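PDB 3EZF: ParA from Salmonella enterica subsp. enterica serovar Newport str. SL317, which probably uses ATP to drive plasmid partition and, in an ADP-bound state, probably binds DNA to regulate transcription. Local coordinates for residues A[187-190]-A[191-195]. Sequence-based numbering, arbitrary orientation.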
loop_
_atom_site.group_PDB
_atom_site.type_symbol
_atom_site.label_atom_id
_atom_site.label_comp_id
_atom_site.label_asym_id
_atom_site.label_seq_id
_atom_site.Cartn_x
_atom_site.Cartn_y
_atom_site.Cartn_z
ATOM N N ALA A 187 4.518 -30.659 -9.208
ATOM C CA ALA A 187 4.359 -29.949 -10.469
ATOM C C ALA A 187 2.919 -29.892 -10.980
ATOM O O ALA A 187 2.429 -28.840 -11.387
ATOM C CB ALA A 187 5.261 -30.570 -11.517
ATOM N N GLU A 188 2.239 -31.025 -10.945
ATOM C CA GLU A 188 0.869 -31.116 -11.431
ATOM C C GLU A 188 -0.097 -30.261 -10.625
ATOM O O GLU A 188 -0.900 -29.523 -11.188
ATOM C CB GLU A 188 0.407 -32.573 -11.396
ATOM C CG GLU A 188 1.462 -33.572 -11.882
ATOM C CD GLU A 188 2.724 -33.589 -11.006
ATOM O OE1 GLU A 188 2.663 -34.066 -9.842
ATOM O OE2 GLU A 188 3.780 -33.113 -11.487
ATOM N N THR A 189 -0.019 -30.366 -9.303
ATOM C CA THR A 189 -0.905 -29.600 -8.438
ATOM C C THR A 189 -0.799 -28.107 -8.740
ATOM O O THR A 189 -1.816 -27.431 -8.890
ATOM C CB THR A 189 -0.590 -29.839 -6.926
ATOM O OG1 THR A 189 -0.640 -31.243 -6.628
ATOM C CG2 THR A 189 -1.610 -29.108 -6.048
ATOM N N LEU A 190 0.422 -27.588 -8.832
ATOM C CA LEU A 190 0.601 -26.165 -9.115
ATOM C C LEU A 190 -0.036 -25.817 -10.455
ATOM O O LEU A 190 -0.689 -24.788 -10.611
ATOM C CB LEU A 190 2.083 -25.824 -9.147
ATOM C CG LEU A 190 2.747 -25.924 -7.780
ATOM C CD1 LEU A 190 4.205 -26.286 -7.945
ATOM C CD2 LEU A 190 2.565 -24.611 -7.035
ATOM N N ARG A 191 0.148 -26.721 -11.406
ATOM C CA ARG A 191 -0.361 -26.595 -12.766
ATOM C C ARG A 191 -1.884 -26.510 -12.914
ATOM O O ARG A 191 -2.417 -25.496 -13.358
ATOM C CB ARG A 191 0.168 -27.780 -13.581
ATOM C CG ARG A 191 -0.031 -27.696 -15.076
ATOM C CD ARG A 191 0.581 -28.913 -15.755
ATOM N NE ARG A 191 1.851 -29.291 -15.134
ATOM C CZ ARG A 191 2.919 -29.727 -15.797
ATOM N NH1 ARG A 191 2.888 -29.838 -17.119
ATOM N NH2 ARG A 191 4.019 -30.063 -15.140
ATOM N N LYS A 192 -2.582 -27.578 -12.539
ATOM C CA LYS A 192 -4.036 -27.626 -12.691
ATOM C C LYS A 192 -4.851 -27.137 -11.504
ATOM O O LYS A 192 -6.076 -27.155 -11.553
ATOM C CB LYS A 192 -4.482 -29.057 -13.032
ATOM C CG LYS A 192 -3.690 -29.735 -14.145
ATOM C CD LYS A 192 -2.384 -30.338 -13.640
ATOM C CE LYS A 192 -1.713 -31.177 -14.734
ATOM N NZ LYS A 192 -0.407 -31.796 -14.327
ATOM N N GLU A 193 -4.189 -26.696 -10.440
ATOM C CA GLU A 193 -4.922 -26.241 -9.266
ATOM C C GLU A 193 -4.473 -24.913 -8.675
ATOM O O GLU A 193 -5.301 -24.043 -8.415
ATOM C CB GLU A 193 -4.909 -27.325 -8.173
ATOM C CG GLU A 193 -5.739 -28.563 -8.508
ATOM C CD GLU A 193 -5.873 -29.531 -7.346
ATOM O OE1 GLU A 193 -6.348 -29.107 -6.282
ATOM O OE2 GLU A 193 -5.515 -30.715 -7.492
ATOM N N VAL A 194 -3.172 -24.741 -8.463
ATOM C CA VAL A 194 -2.676 -23.492 -7.872
ATOM C C VAL A 194 -2.535 -22.297 -8.831
ATOM O O VAL A 194 -3.030 -21.210 -8.536
ATOM C CB VAL A 194 -1.340 -23.735 -7.156
ATOM C CG1 VAL A 194 -0.856 -22.443 -6.501
ATOM C CG2 VAL A 194 -1.515 -24.838 -6.123
ATOM N N ILE A 195 -1.867 -22.493 -9.966
ATOM C CA ILE A 195 -1.692 -21.431 -10.964
ATOM C C ILE A 195 -3.089 -21.022 -11.473
ATOM O O ILE A 195 -3.915 -21.876 -11.766
ATOM C CB ILE A 195 -0.864 -21.939 -12.202
ATOM C CG1 ILE A 195 0.439 -22.640 -11.773
ATOM C CG2 ILE A 195 -0.559 -20.782 -13.124
ATOM C CD1 ILE A 195 1.506 -21.747 -11.225
#
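With chi1 at -68°, Leu190 sets its CG opposite its carbonyl carbon. Val194 has CG1 anti to the backbone N (chi1 -178°). One helical turn apart, the two side chains lie side by side and point the same way, with Leu190 CD2 4.0 Å from Val194 CB. Both are buried, and Leu190 packs on Arg243, Val194 on Leu185. On the exposed side Lys192 bends at its second torsion and lies alongside Glu188, its chain crossing near the Glu188 carbonyl. The Glu188 carboxylate and Lys192 ammonium would carry opposite charges, but Glu188 OE2 is 5.2 Å from Lys192 NZ, too far for a salt bridge. Arg191 bends at its third torsion and turns back toward Ala187, with the edge of its guanidinium near Ala187 O.

Arg191 N binds Ala187 O at 3.1 Å, and Lys192 N binds Glu188 O at 2.9 Å. Thr189 O takes two donors, Glu193 N weakly and Val194 N at 3.0 Å. This shift from i+4 to i+5 bonding widens the last turn. Ile195 leaves helical geometry and packs against strand 203-206. The arrangement is a pi-type turn closing helix 187-194, just before an outermost strand of the parallel sheet in the P-loop NTPase domain.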